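Local coordinates for protein pectate lyase (Paenibacillus sp. 0602, PDB 5GT5) that cleaves polygalacturonate by beta-elimination as a polysaccharide lyase family 1 pectate lyase, probably with an endo mode of action and calcium as cofactor, at residues P73-N78 and V91-T95; F132-E137 and N149-I154; A172-D178 and Q243-L248. The protein carries 1 engineered substitution. All blocks are in the same frame, centred on the assembly; numbering follows the deposited sequence.

Contact 1: P73-N78 and V91-T95; sequences PFAKHN and VSKIT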
loop_
_atom_site.group_PDB
_atom_site.type_symbol
_atom_site.label_atom_id
_atom_site.label_comp_id
_atom_site.label_asym_id
_atom_site.label_seq_id
_atom_site.Cartn_x
_atom_site.Cartn_y
_atom_site.Cartn_z
ATOM N N PRO A 73 -9.544 -1.409 -22.381
ATOM C CA PRO A 73 -9.482 -2.459 -21.342
ATOM C C PRO A 73 -10.475 -3.608 -21.469
ATOM O O PRO A 73 -10.507 -4.423 -20.548
ATOM C CB PRO A 73 -9.820 -1.680 -20.073
ATOM C CG PRO A 73 -10.819 -0.640 -20.558
ATOM C CD PRO A 73 -10.294 -0.222 -21.932
ATOM N N PHE A 74 -11.291 -3.661 -22.520
ATOM C CA PHE A 74 -12.168 -4.818 -22.773
ATOM C C PHE A 74 -11.467 -5.885 -23.584
ATOM O O PHE A 74 -10.717 -5.575 -24.518
ATOM C CB PHE A 74 -13.381 -4.407 -23.606
ATOM C CG PHE A 74 -14.471 -3.687 -22.847
ATOM C CD1 PHE A 74 -14.280 -2.378 -22.383
ATOM C CD2 PHE A 74 -15.730 -4.276 -22.688
ATOM C CE1 PHE A 74 -15.304 -1.696 -21.716
ATOM C CE2 PHE A 74 -16.768 -3.603 -22.020
ATOM C CZ PHE A 74 -16.572 -2.309 -21.552
ATOM N N ALA A 75 -11.749 -7.146 -23.262
ATOM C CA ALA A 75 -11.325 -8.265 -24.088
ATOM C C ALA A 75 -12.433 -9.294 -24.079
ATOM O O ALA A 75 -13.261 -9.308 -23.167
ATOM C CB ALA A 75 -10.069 -8.877 -23.549
ATOM N N LYS A 76 -12.440 -10.158 -25.079
ATOM C CA LYS A 76 -13.391 -11.269 -25.083
ATOM C C LYS A 76 -13.003 -12.261 -23.982
ATOM O O LYS A 76 -11.834 -12.641 -23.857
ATOM C CB LYS A 76 -13.382 -11.987 -26.440
ATOM C CG LYS A 76 -14.499 -13.009 -26.570
ATOM C CD LYS A 76 -14.411 -13.801 -27.879
ATOM C CE LYS A 76 -13.260 -14.815 -27.819
ATOM N NZ LYS A 76 -13.419 -15.922 -26.801
ATOM N N HIS A 77 -13.983 -12.649 -23.164
ATOM C CA HIS A 77 -13.749 -13.684 -22.153
ATOM C C HIS A 77 -13.923 -15.078 -22.766
ATOM O O HIS A 77 -14.246 -15.201 -23.955
ATOM C CB HIS A 77 -14.754 -13.501 -21.008
ATOM C CG HIS A 77 -14.206 -13.850 -19.653
ATOM N ND1 HIS A 77 -13.368 -14.930 -19.425
ATOM C CD2 HIS A 77 -14.372 -13.247 -18.454
ATOM C CE1 HIS A 77 -13.053 -14.970 -18.148
ATOM N NE2 HIS A 77 -13.643 -13.958 -17.536
ATOM N N ASN A 78 -13.705 -16.126 -21.978
ATOM C CA ASN A 78 -14.027 -17.448 -22.457
ATOM C C ASN A 78 -15.492 -17.527 -22.856
ATOM O O ASN A 78 -16.375 -16.944 -22.192
ATOM C CB ASN A 78 -13.709 -18.474 -21.375
ATOM C CG ASN A 78 -12.232 -18.537 -21.065
ATOM O OD1 ASN A 78 -11.406 -18.610 -21.983
ATOM N ND2 ASN A 78 -11.879 -18.510 -19.780
ATOM N N VAL A 91 -19.497 -12.478 -23.499
ATOM C CA VAL A 91 -19.039 -12.115 -22.156
ATOM C C VAL A 91 -17.677 -11.445 -22.323
ATOM O O VAL A 91 -16.815 -11.937 -23.046
ATOM C CB VAL A 91 -18.929 -13.371 -21.253
ATOM C CG1 VAL A 91 -18.327 -13.033 -19.910
ATOM C CG2 VAL A 91 -20.307 -14.026 -21.062
ATOM N N SER A 92 -17.495 -10.316 -21.661
ATOM C CA SER A 92 -16.223 -9.591 -21.709
ATOM C C SER A 92 -15.458 -9.721 -20.412
ATOM O O SER A 92 -16.021 -10.089 -19.360
ATOM C CB SER A 92 -16.469 -8.102 -21.951
ATOM O OG SER A 92 -17.103 -7.881 -23.218
ATOM N N LYS A 93 -14.160 -9.452 -20.494
ATOM C CA LYS A 93 -13.327 -9.239 -19.317
ATOM C C LYS A 93 -12.780 -7.826 -19.403
ATOM O O LYS A 93 -12.168 -7.456 -20.404
ATOM C CB LYS A 93 -12.169 -10.230 -19.256
ATOM C CG LYS A 93 -11.351 -10.036 -17.997
ATOM C CD LYS A 93 -10.132 -10.945 -17.946
ATOM C CE LYS A 93 -10.530 -12.316 -17.480
ATOM N NZ LYS A 93 -9.321 -13.194 -17.316
ATOM N N ILE A 94 -13.023 -7.033 -18.359
ATOM C CA ILE A 94 -12.600 -5.631 -18.329
ATOM C C ILE A 94 -11.495 -5.503 -17.312
ATOM O O ILE A 94 -11.698 -5.788 -16.125
ATOM C CB ILE A 94 -13.765 -4.718 -17.958
ATOM C CG1 ILE A 94 -14.944 -4.903 -18.939
ATOM C CG2 ILE A 94 -13.272 -3.291 -17.934
ATOM C CD1 ILE A 94 -16.261 -4.375 -18.455
ATOM N N THR A 95 -10.300 -5.134 -17.782
ATOM C CA THR A 95 -9.128 -5.095 -16.912
ATOM C C THR A 95 -8.740 -3.665 -16.563
ATOM O O THR A 95 -8.290 -2.910 -17.445
ATOM C CB THR A 95 -7.922 -5.811 -17.544
ATOM O OG1 THR A 95 -8.269 -7.180 -17.774
ATOM C CG2 THR A 95 -6.734 -5.792 -16.594
#
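Phe74, Ala75 and Lys76 pair with Ile94, Lys93 and Ser92 as two antiparallel strands, strand 74-76 forming the edge of an otherwise parallel sheet of this pectate lyase's parallel beta-helix. The non-hydrogen-bonded pair Phe74-Ile94 sets both side chains on one face of the sheet, alongside each other and pointing the same way. Ile94 CG1 stands over the middle of the Phe74 ring, 3.8 Å from its centroid, and Ile94 CD1 reaches on to Phe74 CE2 at 3.7 Å. Phe74 CG and Ile94 CG1 both lie anti to their own carbonyl carbons (chi1 -77° and -57°), which brings the two groups together. Ser92 OG meets this ring at its edge, in its plane, while bonding to Leu60 O; helix 36-43 also touches the ring through Leu39 and Ala40. Ala75 and Lys93, whose side chains lie on the other face, form a hydrogen-bonded pair joined by two backbone bonds, the one from Lys93 N to Ala75 O measuring 2.8 Å. The Lys93 chain bends at chi3 (-81°), laying CE over the His77 imidazole, 3.9 Å from its centroid. Asn78 N donates to His77 ND1 at 2.8 Å, close to the ring plane, and Trp151 packs edge-to-face with the same ring. With an alanine at His77, Asn78 N would probably lose this acceptor, and Lys93 CE and the Trp151 ring would lose the imidazole they pack on. Beyond the strand end, after a cis peptide bond, Pro73 O accepts Thr95 N at 2.9 Å.

Contact 2: F132-E137 and N149-I154; sequences FDELWE and NDWDYI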
loop_
_atom_site.group_PDB
_atom_site.type_symbol
_atom_site.label_atom_id
_atom_site.label_comp_id
_atom_site.label_asym_id
_atom_site.label_seq_id
_atom_site.Cartn_x
_atom_site.Cartn_y
_atom_site.Cartn_z
ATOM N N PHE A 132 -24.120 -6.555 -9.778
ATOM C CA PHE A 132 -23.440 -7.391 -10.735
ATOM C C PHE A 132 -24.307 -8.610 -11.011
ATOM O O PHE A 132 -24.741 -9.304 -10.076
ATOM C CB PHE A 132 -22.084 -7.815 -10.166
ATOM C CG PHE A 132 -21.161 -6.661 -9.932
ATOM C CD1 PHE A 132 -21.232 -5.913 -8.767
ATOM C CD2 PHE A 132 -20.234 -6.317 -10.894
ATOM C CE1 PHE A 132 -20.361 -4.793 -8.588
ATOM C CE2 PHE A 132 -19.357 -5.267 -10.708
ATOM C CZ PHE A 132 -19.433 -4.483 -9.572
ATOM N N ASP A 133 -24.589 -8.861 -12.292
ATOM C CA ASP A 133 -25.554 -9.907 -12.635
ATOM C C ASP A 133 -25.248 -10.520 -13.992
ATOM O O ASP A 133 -24.495 -9.939 -14.804
ATOM C CB ASP A 133 -27.001 -9.349 -12.623
ATOM C CG ASP A 133 -28.065 -10.418 -12.412
ATOM O OD1 ASP A 133 -27.748 -11.608 -12.216
ATOM O OD2 ASP A 133 -29.263 -10.029 -12.466
ATOM N N GLU A 134 -25.849 -11.691 -14.227
ATOM C CA GLU A 134 -25.827 -12.388 -15.518
ATOM C C GLU A 134 -24.421 -12.752 -15.981
ATOM O O GLU A 134 -23.950 -12.351 -17.051
ATOM C CB GLU A 134 -26.647 -11.606 -16.570
ATOM C CG GLU A 134 -28.086 -11.403 -16.103
ATOM C CD GLU A 134 -29.024 -10.795 -17.151
ATOM O OE1 GLU A 134 -28.628 -10.590 -18.321
ATOM O OE2 GLU A 134 -30.167 -10.500 -16.743
ATOM N N LEU A 135 -23.755 -13.495 -15.106
ATOM C CA LEU A 135 -22.405 -13.997 -15.347
ATOM C C LEU A 135 -22.311 -15.459 -14.894
ATOM O O LEU A 135 -21.225 -15.929 -14.513
ATOM C CB LEU A 135 -21.346 -13.127 -14.640
ATOM C CG LEU A 135 -19.909 -13.274 -15.171
ATOM C CD1 LEU A 135 -19.779 -12.774 -16.613
ATOM C CD2 LEU A 135 -18.941 -12.518 -14.296
ATOM N N TRP A 136 -23.434 -16.185 -14.969
ATOM C CA TRP A 136 -23.463 -17.618 -14.665
ATOM C C TRP A 136 -24.085 -18.362 -15.833
ATOM O O TRP A 136 -25.006 -17.849 -16.470
ATOM C CB TRP A 136 -24.262 -17.903 -13.382
ATOM C CG TRP A 136 -24.434 -19.397 -13.075
ATOM C CD1 TRP A 136 -23.602 -20.190 -12.321
ATOM C CD2 TRP A 136 -25.491 -20.245 -13.543
ATOM N NE1 TRP A 136 -24.095 -21.483 -12.285
ATOM C CE2 TRP A 136 -25.246 -21.544 -13.027
ATOM C CE3 TRP A 136 -26.625 -20.027 -14.352
ATOM C CZ2 TRP A 136 -26.095 -22.618 -13.300
ATOM C CZ3 TRP A 136 -27.475 -21.087 -14.612
ATOM C CH2 TRP A 136 -27.201 -22.363 -14.108
ATOM N N GLU A 137 -23.596 -19.571 -16.111
ATOM C CA GLU A 137 -24.280 -20.524 -16.995
ATOM C C GLU A 137 -24.005 -21.916 -16.479
ATOM O O GLU A 137 -23.118 -22.118 -15.672
ATOM C CB GLU A 137 -23.851 -20.359 -18.458
ATOM C CG GLU A 137 -22.409 -20.806 -18.726
ATOM C CD GLU A 137 -22.082 -20.816 -20.204
ATOM O OE1 GLU A 137 -22.895 -20.280 -21.008
ATOM O OE2 GLU A 137 -21.012 -21.356 -20.559
ATOM N N ASN A 149 -14.966 -21.903 -17.640
ATOM C CA ASN A 149 -15.177 -20.520 -18.088
ATOM C C ASN A 149 -14.354 -19.478 -17.337
ATOM O O ASN A 149 -13.957 -18.447 -17.910
ATOM C CB ASN A 149 -16.651 -20.133 -17.980
ATOM C CG ASN A 149 -17.531 -20.911 -18.937
ATOM O OD1 ASN A 149 -17.147 -21.998 -19.418
ATOM N ND2 ASN A 149 -18.714 -20.367 -19.218
ATOM N N ASP A 150 -14.129 -19.726 -16.055
ATOM C CA ASP A 150 -13.335 -18.824 -15.207
ATOM C C ASP A 150 -13.930 -17.423 -15.155
ATOM O O ASP A 150 -13.197 -16.437 -15.130
ATOM C CB ASP A 150 -11.863 -18.770 -15.661
ATOM C CG ASP A 150 -11.161 -20.114 -15.579
ATOM O OD1 ASP A 150 -11.549 -20.984 -14.765
ATOM O OD2 ASP A 150 -10.193 -20.302 -16.340
ATOM N N TRP A 151 -15.261 -17.316 -15.179
ATOM C CA TRP A 151 -15.914 -16.019 -15.034
ATOM C C TRP A 151 -16.157 -15.668 -13.577
ATOM O O TRP A 151 -16.855 -16.422 -12.874
ATOM C CB TRP A 151 -17.284 -16.025 -15.721
ATOM C CG TRP A 151 -17.360 -16.337 -17.196
ATOM C CD1 TRP A 151 -16.364 -16.250 -18.150
ATOM C CD2 TRP A 151 -18.540 -16.765 -17.878
ATOM N NE1 TRP A 151 -16.876 -16.596 -19.393
ATOM C CE2 TRP A 151 -18.198 -16.926 -19.244
ATOM C CE3 TRP A 151 -19.851 -17.039 -17.468
ATOM C CZ2 TRP A 151 -19.138 -17.319 -20.206
ATOM C CZ3 TRP A 151 -20.776 -17.443 -18.416
ATOM C CH2 TRP A 151 -20.407 -17.604 -19.765
ATOM N N ASP A 152 -15.599 -14.550 -13.110
ATOM C CA ASP A 152 -15.760 -14.068 -11.738
ATOM C C ASP A 152 -16.207 -12.632 -11.824
ATOM O O ASP A 152 -15.782 -11.922 -12.742
ATOM C CB ASP A 152 -14.410 -14.119 -11.004
ATOM C CG ASP A 152 -13.653 -15.402 -11.277
ATOM O OD1 ASP A 152 -13.937 -16.397 -10.616
ATOM O OD2 ASP A 152 -12.758 -15.403 -12.152
ATOM N N TYR A 153 -17.046 -12.135 -10.919
ATOM C CA TYR A 153 -17.450 -10.741 -11.055
ATOM C C TYR A 153 -16.284 -9.770 -10.855
ATOM O O TYR A 153 -16.104 -8.854 -11.633
ATOM C CB TYR A 153 -18.584 -10.388 -10.101
ATOM C CG TYR A 153 -19.919 -10.899 -10.521
ATOM C CD1 TYR A 153 -20.509 -10.433 -11.708
ATOM C CD2 TYR A 153 -20.629 -11.777 -9.727
ATOM C CE1 TYR A 153 -21.760 -10.891 -12.085
ATOM C CE2 TYR A 153 -21.889 -12.234 -10.102
ATOM C CZ TYR A 153 -22.435 -11.765 -11.271
ATOM O OH TYR A 153 -23.679 -12.244 -11.646
ATOM N N ILE A 154 -15.524 -9.950 -9.783
ATOM C CA ILE A 154 -14.372 -9.066 -9.521
ATOM C C ILE A 154 -13.215 -9.929 -9.062
ATOM O O ILE A 154 -13.378 -10.773 -8.158
ATOM C CB ILE A 154 -14.671 -8.017 -8.438
ATOM C CG1 ILE A 154 -15.838 -7.131 -8.871
ATOM C CG2 ILE A 154 -13.428 -7.161 -8.161
ATOM C CD1 ILE A 154 -16.272 -6.113 -7.794
#
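Tyr153 lies against Phe132 and Leu135 where a turn of the parallel beta-helix leaves strand 131-133 and the chain loops back towards strand 154-157. Phe132 CB sits over one face of the Tyr153 ring, 3.7 Å from its centroid. Leu135, its CG anti to the backbone N (chi1 -161°), slides past the tyrosine in the opposite direction, bringing CB to 3.4 Å from Tyr153 CE1. The same leucine turns CG to Trp151 CB at 3.8 Å, and its carbonyl O meets the indole edge at Trp151 CE3, 3.4 Å away. Farther along, the Glu137 side chain crosses that of Trp151 at about a right angle, the carboxylate and indole planes 46° apart, with Glu137 CD 3.6 Å from Trp151 CH2. A second shell holds these groups: Phe169 stacks on the Phe132 ring, Val91 touches both Leu135 and Trp151, and the backbone N-H groups of Leu81, Thr82 and His83 bond to the Glu137 carboxylate. Between Trp151 and Tyr153 the chain carries Asp152, a probable calcium ligand whose CB is directed away from residues 132-137 and whose OD1 accepts Gly175 N. Asn149 ND2, over one face of the Trp151 indole, donates to Glu137 OE2 at 2.8 Å from 48° above the carboxylate plane.

Contact 3: A172-D178 and Q243-L248; sequences AYDGLVD and QKKGHL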
loop_
_atom_site.group_PDB
_atom_site.type_symbol
_atom_site.label_atom_id
_atom_site.label_comp_id
_atom_site.label_asym_id
_atom_site.label_seq_id
_atom_site.Cartn_x
_atom_site.Cartn_y
_atom_site.Cartn_z
ATOM N N ALA A 172 -22.612 -16.355 -10.134
ATOM C CA ALA A 172 -21.483 -16.339 -11.046
ATOM C C ALA A 172 -21.030 -17.762 -11.308
ATOM O O ALA A 172 -21.113 -18.628 -10.437
ATOM C CB ALA A 172 -20.305 -15.518 -10.464
ATOM N N TYR A 173 -20.520 -17.976 -12.512
ATOM C CA TYR A 173 -19.966 -19.260 -12.892
ATOM C C TYR A 173 -18.909 -19.711 -11.894
ATOM O O TYR A 173 -18.948 -20.853 -11.419
ATOM C CB TYR A 173 -19.410 -19.172 -14.319
ATOM C CG TYR A 173 -18.834 -20.445 -14.888
ATOM C CD1 TYR A 173 -17.552 -20.852 -14.531
ATOM C CD2 TYR A 173 -19.560 -21.243 -15.776
ATOM C CE1 TYR A 173 -16.991 -22.014 -15.039
ATOM C CE2 TYR A 173 -18.979 -22.403 -16.330
ATOM C CZ TYR A 173 -17.710 -22.788 -15.933
ATOM O OH TYR A 173 -17.115 -23.910 -16.458
ATOM N N ASP A 174 -17.967 -18.823 -11.588
ATOM C CA ASP A 174 -16.920 -19.116 -10.612
ATOM C C ASP A 174 -17.111 -18.208 -9.397
ATOM O O ASP A 174 -18.132 -18.288 -8.719
ATOM C CB ASP A 174 -15.546 -18.953 -11.306
ATOM C CG ASP A 174 -14.381 -19.560 -10.557
ATOM O OD1 ASP A 174 -14.571 -20.233 -9.532
ATOM O OD2 ASP A 174 -13.241 -19.405 -11.067
ATOM N N GLY A 175 -16.166 -17.330 -9.115
ATOM C CA GLY A 175 -16.231 -16.567 -7.874
ATOM C C GLY A 175 -16.947 -15.232 -7.949
ATOM O O GLY A 175 -17.189 -14.656 -9.023
ATOM N N LEU A 176 -17.260 -14.712 -6.773
ATOM C CA LEU A 176 -17.924 -13.417 -6.668
ATOM C C LEU A 176 -16.890 -12.314 -6.560
ATOM O O LEU A 176 -16.801 -11.474 -7.460
ATOM C CB LEU A 176 -18.864 -13.409 -5.472
ATOM C CG LEU A 176 -19.928 -14.503 -5.508
ATOM C CD1 LEU A 176 -20.793 -14.437 -4.223
ATOM C CD2 LEU A 176 -20.785 -14.374 -6.759
ATOM N N VAL A 177 -16.124 -12.273 -5.471
ATOM C CA VAL A 177 -14.989 -11.351 -5.401
ATOM C C VAL A 177 -13.814 -12.164 -4.886
ATOM O O VAL A 177 -13.858 -12.700 -3.768
ATOM C CB VAL A 177 -15.208 -10.126 -4.475
ATOM C CG1 VAL A 177 -13.971 -9.225 -4.509
ATOM C CG2 VAL A 177 -16.465 -9.327 -4.892
ATOM N N ASP A 178 -12.776 -12.298 -5.713
ATOM C CA ASP A 178 -11.574 -13.068 -5.410
ATOM C C ASP A 178 -10.415 -12.124 -5.280
ATOM O O ASP A 178 -10.360 -11.065 -5.944
ATOM C CB ASP A 178 -11.287 -14.053 -6.514
ATOM C CG ASP A 178 -12.337 -15.155 -6.616
ATOM O OD1 ASP A 178 -13.100 -15.383 -5.659
ATOM O OD2 ASP A 178 -12.391 -15.819 -7.687
ATOM N N GLN A 243 -25.386 -20.089 -4.892
ATOM C CA GLN A 243 -24.099 -19.758 -5.523
ATOM C C GLN A 243 -23.020 -20.699 -5.007
ATOM O O GLN A 243 -22.887 -20.890 -3.806
ATOM C CB GLN A 243 -23.759 -18.302 -5.175
ATOM C CG GLN A 243 -22.317 -17.890 -5.490
ATOM C CD GLN A 243 -21.987 -17.971 -6.966
ATOM O OE1 GLN A 243 -22.901 -18.037 -7.814
ATOM N NE2 GLN A 243 -20.697 -17.945 -7.294
ATOM N N LYS A 244 -22.250 -21.317 -5.891
ATOM C CA LYS A 244 -21.291 -22.356 -5.452
ATOM C C LYS A 244 -20.090 -21.788 -4.709
ATOM O O LYS A 244 -19.641 -22.363 -3.727
ATOM C CB LYS A 244 -20.819 -23.172 -6.659
ATOM C CG LYS A 244 -19.900 -24.347 -6.362
ATOM C CD LYS A 244 -20.638 -25.404 -5.571
ATOM C CE LYS A 244 -21.615 -26.182 -6.444
ATOM N NZ LYS A 244 -22.273 -27.307 -5.696
ATOM N N LYS A 245 -19.558 -20.662 -5.161
ATOM C CA LYS A 245 -18.295 -20.117 -4.610
ATOM C C LYS A 245 -18.420 -18.644 -4.239
ATOM O O LYS A 245 -18.916 -17.840 -5.034
ATOM C CB LYS A 245 -17.143 -20.256 -5.642
ATOM C CG LYS A 245 -16.723 -21.683 -5.955
ATOM C CD LYS A 245 -15.984 -21.741 -7.276
ATOM C CE LYS A 245 -15.643 -23.162 -7.693
ATOM N NZ LYS A 245 -15.411 -23.240 -9.168
ATOM N N GLY A 246 -17.943 -18.270 -3.052
ATOM C CA GLY A 246 -17.947 -16.889 -2.618
ATOM C C GLY A 246 -16.668 -16.121 -2.915
ATOM O O GLY A 246 -16.509 -15.553 -3.992
ATOM N N HIS A 247 -15.754 -16.080 -1.943
ATOM C CA HIS A 247 -14.493 -15.350 -2.029
ATOM C C HIS A 247 -13.287 -16.303 -1.972
ATOM O O HIS A 247 -13.080 -16.978 -0.958
ATOM C CB HIS A 247 -14.329 -14.431 -0.805
ATOM C CG HIS A 247 -15.394 -13.381 -0.647
ATOM N ND1 HIS A 247 -15.659 -12.436 -1.599
ATOM C CD2 HIS A 247 -16.189 -13.093 0.418
ATOM C CE1 HIS A 247 -16.627 -11.628 -1.159
ATOM N NE2 HIS A 247 -16.958 -12.011 0.057
ATOM N N LEU A 248 -12.513 -16.377 -3.035
ATOM C CA LEU A 248 -11.228 -17.082 -3.038
ATOM C C LEU A 248 -10.153 -16.067 -2.725
ATOM O O LEU A 248 -9.925 -15.145 -3.512
ATOM C CB LEU A 248 -10.978 -17.728 -4.402
ATOM C CG LEU A 248 -9.693 -18.562 -4.479
ATOM C CD1 LEU A 248 -9.720 -19.757 -3.507
ATOM C CD2 LEU A 248 -9.502 -19.019 -5.926
HETATM O O HOH W 1 -19.520 -20.656 -8.221
#
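The probable calcium site of the pectate lyase beta-helix lies along this contact, where residues 172-178 turn into strand 177-180 and the loop 243-248 runs beside them. Gln243 binds the entry of the turn with its amide. OE1 takes Ala172 N at 2.9 Å, reached from above the plane of the side-chain carbonyl, while NE2 gives a longer bond of 3.2 Å to Ala172 O and a straighter one of 2.9 Å to Lys245 O in its own segment. Both NE2 partners lie near the amide plane, which fixes the rotation of the amide; a bend at chi2 (62°) folds the chain, whose CG packs against the methyls of Leu176. From there the backbones bond directly, Leu176 N to Gly246 O at 3.0 Å. His247 ND1 donates to a lone pair of Val177 O at 2.8 Å, edge-on, and since its NE2 bonds to Tyr270 OH the ring is fixed at both nitrogens. Buried Val177 N, by contrast, finds no partner. Leu248 N reaches Asp178 OD1 at 2.9 Å, 45° above the carboxylate plane. Lys245, extended beyond CG, brings NZ to Asp174 OD1 in a 3.1 Å salt bridge, also from above the carboxylate; Asp174 has a second conformer, so this bridge may be partial. Water 1 bonds to Asp174 O at 2.8 Å and weakly to Lys245 N. Asp152 brings a third carboxylate close to those of Asp174 and Asp178, a crowding of like charges that a cation would probably relieve. Lys245 touches Arg276, the likely active-site arginine, so loop 243-248 joins the two halves of the site: an acidic calcium pocket beside basic residues, as in family 1 pectate lyases.

From the N terminus, contact 1 closes first, pairing 73-78 with 91-95 around helix 84-89. Contact 2 follows in series, closing the loop between strands 131-133 and 154-157, and contact 3 comes last, spanning 64 residues that include three helices; none nests in or crosses another. Contacts 1 and 2 touch through Asn78, whose ND2 lies 2.8 Å from Asn149 O and whose O lies 2.9 Å from Trp151 NE1. Contacts 2 and 3 meet where Trp151 O lies 2.9 Å from Asp174 N, next to the probable calcium site. Contacts 1 and 3 do not touch, yet they involve the two outermost strands of one sheet, 74-76 and 177-180.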